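Local coordinates for denovo NTF2 (Synthetic construct, PDB 6W40), which is a computationally designed NTF2-like protein, apparently made to test diverse pocket shapes in a cone-shaped fold of helices against a curved sheet, with no known natural function, at residues E3-K6 with H7-D10; T21-W24 with D25-H28; R51-V54 with V55-L58; E57-R60 with L61-W65. All blocks are in the same frame, centred on the assembly; numbering follows the deposited sequence.

Contact 1: E3-K6 with H7-D10; sequences EEEK and HLRD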
loop_
_atom_site.group_PDB
_atom_site.type_symbol
_atom_site.label_atom_id
_atom_site.label_comp_id
_atom_site.label_asym_id
_atom_site.label_seq_id
_atom_site.Cartn_x
_atom_site.Cartn_y
_atom_site.Cartn_z
ATOM N N GLU A 3 -14.435 -12.368 -8.089
ATOM C CA GLU A 3 -14.270 -11.631 -6.841
ATOM C C GLU A 3 -12.804 -11.538 -6.435
ATOM O O GLU A 3 -12.296 -10.442 -6.171
ATOM C CB GLU A 3 -15.089 -12.291 -5.731
ATOM C CG GLU A 3 -14.870 -11.677 -4.361
ATOM C CD GLU A 3 -15.798 -12.250 -3.311
ATOM O OE1 GLU A 3 -16.834 -12.834 -3.690
ATOM O OE2 GLU A 3 -15.491 -12.118 -2.107
ATOM N N GLU A 4 -12.109 -12.677 -6.373
ATOM C CA GLU A 4 -10.719 -12.661 -5.926
ATOM C C GLU A 4 -9.839 -11.887 -6.898
ATOM O O GLU A 4 -8.911 -11.186 -6.480
ATOM C CB GLU A 4 -10.195 -14.085 -5.751
ATOM C CG GLU A 4 -9.003 -14.174 -4.808
ATOM C CD GLU A 4 -8.175 -15.428 -5.017
ATOM O OE1 GLU A 4 -6.991 -15.300 -5.396
ATOM O OE2 GLU A 4 -8.706 -16.539 -4.806
ATOM N N GLU A 5 -10.114 -12.005 -8.199
ATOM C CA GLU A 5 -9.367 -11.239 -9.191
ATOM C C GLU A 5 -9.478 -9.743 -8.921
ATOM O O GLU A 5 -8.475 -9.020 -8.936
ATOM C CB GLU A 5 -9.872 -11.572 -10.594
ATOM C CG GLU A 5 -9.239 -10.743 -11.699
ATOM C CD GLU A 5 -7.741 -10.950 -11.795
ATOM O OE1 GLU A 5 -7.042 -10.030 -12.267
ATOM O OE2 GLU A 5 -7.262 -12.032 -11.394
ATOM N N LYS A 6 -10.697 -9.265 -8.663
ATOM C CA LYS A 6 -10.895 -7.859 -8.327
ATOM C C LYS A 6 -10.104 -7.475 -7.083
ATOM O O LYS A 6 -9.543 -6.374 -7.009
ATOM C CB LYS A 6 -12.387 -7.581 -8.132
ATOM C CG LYS A 6 -12.708 -6.265 -7.445
ATOM C CD LYS A 6 -12.234 -5.073 -8.254
ATOM C CE LYS A 6 -12.566 -3.779 -7.543
ATOM N NZ LYS A 6 -12.150 -3.820 -6.114
ATOM N N HIS A 7 -10.030 -8.376 -6.102
ATOM C CA HIS A 7 -9.303 -8.068 -4.877
ATOM C C HIS A 7 -7.798 -8.065 -5.112
ATOM O O HIS A 7 -7.078 -7.239 -4.537
ATOM C CB HIS A 7 -9.674 -9.064 -3.783
ATOM C CG HIS A 7 -9.762 -8.448 -2.424
ATOM N ND1 HIS A 7 -10.530 -7.334 -2.165
ATOM C CD2 HIS A 7 -9.175 -8.783 -1.252
ATOM C CE1 HIS A 7 -10.417 -7.010 -0.890
ATOM N NE2 HIS A 7 -9.602 -7.874 -0.313
ATOM N N LEU A 8 -7.304 -8.985 -5.943
ATOM C CA LEU A 8 -5.896 -8.961 -6.323
ATOM C C LEU A 8 -5.540 -7.651 -7.011
ATOM O O LEU A 8 -4.447 -7.108 -6.807
ATOM C CB LEU A 8 -5.577 -10.140 -7.242
ATOM C CG LEU A 8 -5.033 -11.437 -6.643
ATOM C CD1 LEU A 8 -5.990 -12.028 -5.626
ATOM C CD2 LEU A 8 -4.761 -12.427 -7.759
ATOM N N ARG A 9 -6.451 -7.133 -7.835
ATOM C CA ARG A 9 -6.202 -5.871 -8.521
ATOM C C ARG A 9 -6.180 -4.704 -7.542
ATOM O O ARG A 9 -5.326 -3.819 -7.647
ATOM C CB ARG A 9 -7.253 -5.656 -9.608
ATOM C CG ARG A 9 -6.976 -6.425 -10.892
ATOM C CD ARG A 9 -8.211 -7.152 -11.404
ATOM N NE ARG A 9 -9.447 -6.418 -11.150
ATOM C CZ ARG A 9 -10.638 -6.783 -11.613
ATOM N NH1 ARG A 9 -10.754 -7.873 -12.360
ATOM N NH2 ARG A 9 -11.712 -6.058 -11.333
ATOM N N ASP A 10 -7.106 -4.694 -6.579
ATOM C CA ASP A 10 -7.133 -3.625 -5.583
ATOM C C ASP A 10 -5.815 -3.546 -4.822
ATOM O O ASP A 10 -5.241 -2.462 -4.664
ATOM C CB ASP A 10 -8.301 -3.839 -4.616
ATOM C CG ASP A 10 -9.434 -2.852 -4.836
ATOM O OD1 ASP A 10 -9.152 -1.690 -5.198
ATOM O OD2 ASP A 10 -10.606 -3.233 -4.643
#

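Contact 2: T21-W24 with D25-H28; sequences TGDW and DAFH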
loop_
_atom_site.group_PDB
_atom_site.type_symbol
_atom_site.label_atom_id
_atom_site.label_comp_id
_atom_site.label_asym_id
_atom_site.label_seq_id
_atom_site.Cartn_x
_atom_site.Cartn_y
_atom_site.Cartn_z
ATOM N N THR A 21 7.623 3.163 -3.493
ATOM C CA THR A 21 7.960 4.587 -3.453
ATOM C C THR A 21 6.735 5.450 -3.738
ATOM O O THR A 21 5.658 5.206 -3.186
ATOM C CB THR A 21 9.113 4.913 -4.418
ATOM O OG1 THR A 21 9.280 6.334 -4.504
ATOM C CG2 THR A 21 8.884 4.331 -5.819
ATOM N N GLY A 22 6.884 6.466 -4.580
ATOM C CA GLY A 22 5.721 7.160 -5.082
ATOM C C GLY A 22 5.146 6.394 -6.251
ATOM O O GLY A 22 3.995 5.950 -6.217
ATOM N N ASP A 23 5.972 6.216 -7.283
ATOM C CA ASP A 23 5.584 5.531 -8.517
ATOM C C ASP A 23 4.288 6.095 -9.086
ATOM O O ASP A 23 3.524 5.390 -9.750
ATOM C CB ASP A 23 5.469 4.019 -8.306
ATOM C CG ASP A 23 5.752 3.236 -9.572
ATOM O OD1 ASP A 23 6.174 3.859 -10.571
ATOM O OD2 ASP A 23 5.557 2.004 -9.574
ATOM N N TRP A 24 4.027 7.376 -8.820
ATOM C CA TRP A 24 2.875 8.049 -9.399
ATOM C C TRP A 24 3.049 8.315 -10.886
ATOM O O TRP A 24 2.085 8.725 -11.543
ATOM C CB TRP A 24 2.603 9.354 -8.647
ATOM C CG TRP A 24 2.088 9.126 -7.259
ATOM C CD1 TRP A 24 2.826 8.844 -6.145
ATOM C CD2 TRP A 24 0.719 9.152 -6.836
ATOM N NE1 TRP A 24 2.002 8.697 -5.056
ATOM C CE2 TRP A 24 0.704 8.881 -5.453
ATOM C CE3 TRP A 24 -0.493 9.383 -7.492
ATOM C CZ2 TRP A 24 -0.479 8.834 -4.716
ATOM C CZ3 TRP A 24 -1.665 9.337 -6.756
ATOM C CH2 TRP A 24 -1.650 9.062 -5.384
ATOM N N ASP A 25 4.251 8.100 -11.426
ATOM C CA ASP A 25 4.417 8.074 -12.873
ATOM C C ASP A 25 3.698 6.879 -13.484
ATOM O O ASP A 25 3.256 6.941 -14.637
ATOM C CB ASP A 25 5.904 8.043 -13.228
ATOM C CG ASP A 25 6.705 9.090 -12.478
ATOM O OD1 ASP A 25 6.096 9.892 -11.739
ATOM O OD2 ASP A 25 7.947 9.108 -12.624
ATOM N N ALA A 26 3.566 5.790 -12.725
ATOM C CA ALA A 26 2.852 4.599 -13.168
ATOM C C ALA A 26 1.338 4.738 -13.060
ATOM O O ALA A 26 0.621 3.758 -13.285
ATOM C CB ALA A 26 3.322 3.380 -12.370
ATOM N N PHE A 27 0.838 5.928 -12.715
ATOM C CA PHE A 27 -0.601 6.154 -12.678
ATOM C C PHE A 27 -1.236 6.019 -14.056
ATOM O O PHE A 27 -2.427 5.703 -14.148
ATOM C CB PHE A 27 -0.896 7.538 -12.094
ATOM C CG PHE A 27 -2.360 7.839 -11.946
ATOM C CD1 PHE A 27 -3.057 7.403 -10.834
ATOM C CD2 PHE A 27 -3.036 8.567 -12.913
ATOM C CE1 PHE A 27 -4.405 7.677 -10.689
ATOM C CE2 PHE A 27 -4.385 8.844 -12.775
ATOM C CZ PHE A 27 -5.068 8.399 -11.661
ATOM N N HIS A 28 -0.462 6.237 -15.123
ATOM C CA HIS A 28 -1.017 6.180 -16.471
ATOM C C HIS A 28 -1.351 4.751 -16.875
ATOM O O HIS A 28 -2.353 4.512 -17.561
ATOM C CB HIS A 28 -0.034 6.801 -17.464
ATOM C CG HIS A 28 -0.548 6.863 -18.870
ATOM N ND1 HIS A 28 -0.493 5.790 -19.734
ATOM C CD2 HIS A 28 -1.113 7.877 -19.569
ATOM C CE1 HIS A 28 -1.007 6.137 -20.901
ATOM N NE2 HIS A 28 -1.391 7.399 -20.827
#

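Contact 3: R51-V54 with V55-L58; sequences REEV and VEEL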
loop_
_atom_site.group_PDB
_atom_site.type_symbol
_atom_site.label_atom_id
_atom_site.label_comp_id
_atom_site.label_asym_id
_atom_site.label_seq_id
_atom_site.Cartn_x
_atom_site.Cartn_y
_atom_site.Cartn_z
ATOM N N ARG A 51 -8.021 9.854 -19.580
ATOM C CA ARG A 51 -6.750 9.486 -18.959
ATOM C C ARG A 51 -5.709 10.588 -19.118
ATOM O O ARG A 51 -4.924 10.843 -18.199
ATOM C CB ARG A 51 -6.230 8.174 -19.548
ATOM C CG ARG A 51 -5.144 7.516 -18.709
ATOM C CD ARG A 51 -4.330 6.514 -19.520
ATOM N NE ARG A 51 -5.154 5.473 -20.132
ATOM C CZ ARG A 51 -4.670 4.331 -20.614
ATOM N NH1 ARG A 51 -3.370 4.083 -20.545
ATOM N NH2 ARG A 51 -5.485 3.434 -21.155
ATOM N N GLU A 52 -5.689 11.256 -20.275
ATOM C CA GLU A 52 -4.669 12.269 -20.525
ATOM C C GLU A 52 -4.944 13.554 -19.753
ATOM O O GLU A 52 -4.011 14.178 -19.234
ATOM C CB GLU A 52 -4.564 12.555 -22.024
ATOM C CG GLU A 52 -4.232 11.331 -22.865
ATOM C CD GLU A 52 -2.920 10.680 -22.467
ATOM O OE1 GLU A 52 -2.019 11.392 -21.974
ATOM O OE2 GLU A 52 -2.789 9.450 -22.646
ATOM N N GLU A 53 -6.212 13.967 -19.666
ATOM C CA GLU A 53 -6.552 15.144 -18.874
ATOM C C GLU A 53 -6.264 14.918 -17.395
ATOM O O GLU A 53 -5.810 15.830 -16.694
ATOM C CB GLU A 53 -8.022 15.509 -19.077
ATOM C CG GLU A 53 -8.327 16.256 -20.364
ATOM C CD GLU A 53 -8.165 17.758 -20.220
ATOM O OE1 GLU A 53 -7.149 18.202 -19.643
ATOM O OE2 GLU A 53 -9.061 18.498 -20.677
ATOM N N VAL A 54 -6.523 13.705 -16.903
ATOM C CA VAL A 54 -6.347 13.420 -15.484
ATOM C C VAL A 54 -4.867 13.370 -15.126
ATOM O O VAL A 54 -4.433 13.962 -14.130
ATOM C CB VAL A 54 -7.065 12.110 -15.111
ATOM C CG1 VAL A 54 -6.636 11.639 -13.732
ATOM C CG2 VAL A 54 -8.574 12.301 -15.168
ATOM N N VAL A 55 -4.070 12.664 -15.933
ATOM C CA VAL A 55 -2.650 12.509 -15.626
ATOM C C VAL A 55 -1.951 13.863 -15.617
ATOM O O VAL A 55 -1.153 14.157 -14.720
ATOM C CB VAL A 55 -1.993 11.532 -16.621
ATOM C CG1 VAL A 55 -0.477 11.618 -16.532
ATOM C CG2 VAL A 55 -2.457 10.110 -16.344
ATOM N N GLU A 56 -2.251 14.714 -16.601
ATOM C CA GLU A 56 -1.638 16.037 -16.639
ATOM C C GLU A 56 -2.029 16.865 -15.421
ATOM O O GLU A 56 -1.193 17.574 -14.848
ATOM C CB GLU A 56 -2.026 16.758 -17.930
ATOM C CG GLU A 56 -1.668 18.236 -17.947
ATOM C CD GLU A 56 -2.011 18.905 -19.262
ATOM O OE1 GLU A 56 -1.125 18.993 -20.137
ATOM O OE2 GLU A 56 -3.173 19.335 -19.426
ATOM N N GLU A 57 -3.294 16.779 -15.002
ATOM C CA GLU A 57 -3.736 17.551 -13.846
ATOM C C GLU A 57 -3.153 16.995 -12.554
ATOM O O GLU A 57 -2.691 17.757 -11.696
ATOM C CB GLU A 57 -5.263 17.575 -13.779
ATOM C CG GLU A 57 -5.817 18.452 -12.669
ATOM C CD GLU A 57 -5.490 19.920 -12.870
ATOM O OE1 GLU A 57 -5.417 20.361 -14.036
ATOM O OE2 GLU A 57 -5.303 20.633 -11.862
ATOM N N LEU A 58 -3.166 15.669 -12.397
ATOM C CA LEU A 58 -2.602 15.060 -11.197
ATOM C C LEU A 58 -1.117 15.370 -11.065
ATOM O O LEU A 58 -0.623 15.615 -9.958
ATOM C CB LEU A 58 -2.835 13.549 -11.220
ATOM C CG LEU A 58 -2.128 12.728 -10.141
ATOM C CD1 LEU A 58 -2.630 13.109 -8.758
ATOM C CD2 LEU A 58 -2.309 11.238 -10.394
#

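Contact 4: E57-R60 with L61-W65; sequences ELIR and LLEHW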
loop_
_atom_site.group_PDB
_atom_site.type_symbol
_atom_site.label_atom_id
_atom_site.label_comp_id
_atom_site.label_asym_id
_atom_site.label_seq_id
_atom_site.Cartn_x
_atom_site.Cartn_y
_atom_site.Cartn_z
ATOM N N GLU A 57 -3.294 16.779 -15.002
ATOM C CA GLU A 57 -3.736 17.551 -13.846
ATOM C C GLU A 57 -3.153 16.995 -12.554
ATOM O O GLU A 57 -2.691 17.757 -11.696
ATOM C CB GLU A 57 -5.263 17.575 -13.779
ATOM C CG GLU A 57 -5.817 18.452 -12.669
ATOM C CD GLU A 57 -5.490 19.920 -12.870
ATOM O OE1 GLU A 57 -5.417 20.361 -14.036
ATOM O OE2 GLU A 57 -5.303 20.633 -11.862
ATOM N N LEU A 58 -3.166 15.669 -12.397
ATOM C CA LEU A 58 -2.602 15.060 -11.197
ATOM C C LEU A 58 -1.117 15.370 -11.065
ATOM O O LEU A 58 -0.623 15.615 -9.958
ATOM C CB LEU A 58 -2.835 13.549 -11.220
ATOM C CG LEU A 58 -2.128 12.728 -10.141
ATOM C CD1 LEU A 58 -2.630 13.109 -8.758
ATOM C CD2 LEU A 58 -2.309 11.238 -10.394
ATOM N N ILE A 59 -0.391 15.373 -12.185
ATOM C CA ILE A 59 1.038 15.673 -12.150
ATOM C C ILE A 59 1.273 17.102 -11.677
ATOM O O ILE A 59 2.184 17.366 -10.883
ATOM C CB ILE A 59 1.670 15.416 -13.531
ATOM C CG1 ILE A 59 1.847 13.914 -13.763
ATOM C CG2 ILE A 59 3.002 16.140 -13.663
ATOM C CD1 ILE A 59 2.391 13.572 -15.132
ATOM N N ARG A 60 0.453 18.046 -12.148
ATOM C CA ARG A 60 0.580 19.422 -11.678
ATOM C C ARG A 60 0.274 19.525 -10.190
ATOM O O ARG A 60 0.934 20.276 -9.461
ATOM C CB ARG A 60 -0.343 20.346 -12.472
ATOM C CG ARG A 60 -0.384 21.756 -11.909
ATOM C CD ARG A 60 -1.557 22.555 -12.435
ATOM N NE ARG A 60 -1.874 23.670 -11.545
ATOM C CZ ARG A 60 -1.244 24.840 -11.553
ATOM N NH1 ARG A 60 -0.255 25.058 -12.410
ATOM N NH2 ARG A 60 -1.602 25.793 -10.704
ATOM N N LEU A 61 -0.729 18.779 -9.720
ATOM C CA LEU A 61 -1.063 18.784 -8.300
ATOM C C LEU A 61 0.116 18.308 -7.460
ATOM O O LEU A 61 0.446 18.911 -6.433
ATOM C CB LEU A 61 -2.291 17.907 -8.052
ATOM C CG LEU A 61 -2.673 17.645 -6.595
ATOM C CD1 LEU A 61 -3.292 18.878 -5.968
ATOM C CD2 LEU A 61 -3.620 16.468 -6.502
ATOM N N LEU A 62 0.767 17.225 -7.890
ATOM C CA LEU A 62 1.916 16.708 -7.153
ATOM C C LEU A 62 3.119 17.637 -7.259
ATOM O O LEU A 62 3.937 17.693 -6.334
ATOM C CB LEU A 62 2.276 15.312 -7.661
ATOM C CG LEU A 62 1.157 14.268 -7.636
ATOM C CD1 LEU A 62 1.628 12.953 -8.239
ATOM C CD2 LEU A 62 0.643 14.058 -6.221
ATOM N N GLU A 63 3.246 18.367 -8.372
ATOM C CA GLU A 63 4.356 19.304 -8.518
ATOM C C GLU A 63 4.227 20.484 -7.565
ATOM O O GLU A 63 5.241 21.002 -7.083
ATOM C CB GLU A 63 4.445 19.807 -9.959
ATOM C CG GLU A 63 5.108 18.847 -10.932
ATOM C CD GLU A 63 5.383 19.491 -12.280
ATOM O OE1 GLU A 63 4.913 20.628 -12.507
ATOM O OE2 GLU A 63 6.074 18.862 -13.111
ATOM N N HIS A 64 2.997 20.924 -7.284
ATOM C CA HIS A 64 2.811 22.087 -6.424
ATOM C C HIS A 64 3.162 21.779 -4.975
ATOM O O HIS A 64 3.598 22.672 -4.242
ATOM C CB HIS A 64 1.374 22.595 -6.525
ATOM C CG HIS A 64 1.153 23.915 -5.852
ATOM N ND1 HIS A 64 0.766 24.026 -4.535
ATOM C CD2 HIS A 64 1.261 25.182 -6.319
ATOM C CE1 HIS A 64 0.645 25.302 -4.218
ATOM N NE2 HIS A 64 0.941 26.025 -5.282
ATOM N N TRP A 65 2.981 20.533 -4.544
ATOM C CA TRP A 65 3.337 20.120 -3.194
ATOM C C TRP A 65 4.633 19.322 -3.141
ATOM O O TRP A 65 5.072 18.962 -2.044
ATOM C CB TRP A 65 2.199 19.303 -2.570
ATOM C CG TRP A 65 1.103 20.135 -1.970
ATOM C CD1 TRP A 65 0.974 20.497 -0.662
ATOM C CD2 TRP A 65 -0.019 20.708 -2.657
ATOM N NE1 TRP A 65 -0.156 21.259 -0.489
ATOM C CE2 TRP A 65 -0.783 21.405 -1.698
ATOM C CE3 TRP A 65 -0.449 20.702 -3.986
ATOM C CZ2 TRP A 65 -1.953 22.086 -2.027
ATOM C CZ3 TRP A 65 -1.611 21.383 -4.310
ATOM C CH2 TRP A 65 -2.350 22.063 -3.335
#

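Contact 1: E3-K6 with H7-D10
With chi1 of -80° Arg9 sends its CG back beside its own backbone N, and bends at chi2 and chi3 then fold the guanidinium over the preceding turn of helix 2-18, where Lys6 CA lies against one face near its rim, 3.3 Å above the plane. Lys6 leaves the helix the other way, CG anti to its backbone N (chi1 165°), and its CD comes within 3.3 Å of Arg9 NH2, the two chains crossing at about a right angle. Glu5 meets Arg9 through carbon rather than charge: OE1 sits 3.2 Å from Arg9 CD but 4.3 Å from NH1, beyond a salt bridge, with the carboxylate and guanidinium planes 58° apart. Lys6 NZ and Asp10 OD2 are modelled as a salt bridge, but too close together for their placement to be trusted. On another side Glu4 lays its chain against Leu8 CD1, while its carboxylate reaches Lys76 and the backbone N of Ile75 in the second subunit. The chemistry thus serves mainly the dimer: Glu3, paired with Arg9 of the second subunit, and Glu4 spend their charges on the interface, while Lys6 and Asp10, uncertainly placed, may offset each other.

Contact 2: T21-W24 with D25-H28
Residues 23 to 26 wind into a tight 3-10 turn, in which Ala26 N donates to Asp23 O over 3.0 Å from well above the carbonyl plane, and the next bond, from Phe27 N to Trp24 O, is weak at 3.3 Å. The Asp23 side chain starts out away from the turn, but its carboxylate swings forward to the methyl of Ala26. With CG anti to the backbone N (chi1 -152°), OD1 comes to 3.4 Å from Ala26 CB, and OD2 stays a little farther off, so the carboxylate lies against the methyl without a polar bond between the two side chains. Ala26 CB also rests on the Asp23 carbonyl oxygen, 3.3 Å away, so that the methyl touches both the backbone and the side chain of one residue. Asp23 itself has a left-handed backbone conformation (phi 51°, psi 29°), which turns the chain out of the loop that follows helix 2-18 and into the short helix 27-30. This is the connection between the N-terminal helix and the second helix of the NTF2-like fold. Phe27 packs its CB on the Trp24 carbonyl oxygen at 3.3 Å, and its ring continues into the core against Val54 and Leu58 of helix 51-65 and Ile112 and Val115 of strand 111-119. The Trp24 side chain takes the other course, CG beside its own backbone N: it meets Leu62 through CB, its indole reaches Leu58, and Lys17 of helix 2-18 also packs on it.

Contact 3: R51-V54 with V55-L58
Glu53 and Glu56, one turn apart on helix 51-65, run side by side and point the same way, yet their carboxylates are turned almost square to each other, the planes 81° apart. Glu53 OE1 and Glu56 OE2 approach to 4.1 Å, a close pair of like charges. Their chains differ in shape: Glu53 is bent at chi2, whereas Glu56 stays extended beyond CG. Val55 has a different neighbour, the preceding turn of backbone. Its CG2 sits beside its own backbone N and reaches Arg51 O at 3.2 Å, while the same methyl touches Arg51 CG more loosely at 4.4 Å. Val54 and Leu58 belong to the buried side, where both meet Phe37 of strand 35-41 and Val54 also meets Val35. Between them runs a short, straight backbone bond, Leu58 N to Val54 O at 2.7 Å with an N-H...O angle of 170°; the three bonds before it are longer. Glu52 OE2 is hydrogen-bonded to His28 NE2, which links the start of this helix to helix 27-30. The helix is therefore amphipathic, its aliphatic side set on the core and its acidic side turned outward. The adjacent carboxylates of Glu53 and Glu56 would be expected to raise each other's proton affinity somewhat, and Arg48, which forms a long, weak ion pair with Glu53, may offset part of that charge.

Contact 4: E57-R60 with L61-W65
Leu61 and Leu62 close on Leu58 from the following turn of helix 51-65, and this is the tightly packed part. One methyl, Leu58 CD1, serves both: Leu62 CG lies 4.1 Å from it and Leu61 CD2 4.2 Å, each side chain crossing that of Leu58 at a slant. The two later leucines start out differently. Leu61 puts CG anti to its backbone N (chi1 172°), while Leu62 turns CG beside its N (chi1 -55°) and thereby brings it to 3.2 Å from Leu58 O. Beyond the segments Leu61 meets Phe37 and Val39 of strand 35-41 and Ile117 and Ile119 of strand 111-119. The solvent side is looser. Ile59 and Glu63 touch only lightly, CG2 to OE2 at 4.1 Å, although Glu63 CG packs on Ile59 O at 3.3 Å. Arg60 runs extended from CG to NE, and its guanidinium stays 6.8 Å from Glu63, measured from NH1 to OE1. Apart from that side stands the buried Trp65: its NE1 is hydrogen-bonded to Glu99, and His64 ND1 lies over one face of its indole near the rim, 3.5 Å above the plane. The chemistry is thus apolar contact among Leu58, Leu61 and Leu62 on the inner side and separated charges outside, and the attraction between Arg60 and Glu63 is probably weak at that distance.

In the fold
From the N terminus, contact 1 comes early on helix 2-18, where the dimer partner is met, its centre about 20 Å from that of contact 2. Contact 2 closes the turn leading into helix 27-30. Contacts 3 and 4 follow on helix 51-65. All four are local turns in series; none encloses or crosses another, and contacts 3 and 4 merely overlap at Glu57 and Leu58. Contact 2 ties the two later helices together: its aromatic side chains pack on helix 51-65 at both contact 3 and contact 4. Contacts 1 and 4 lie on opposite sides of the chain's centre, and helix 51-65 rests on strands 35-41 and 111-119.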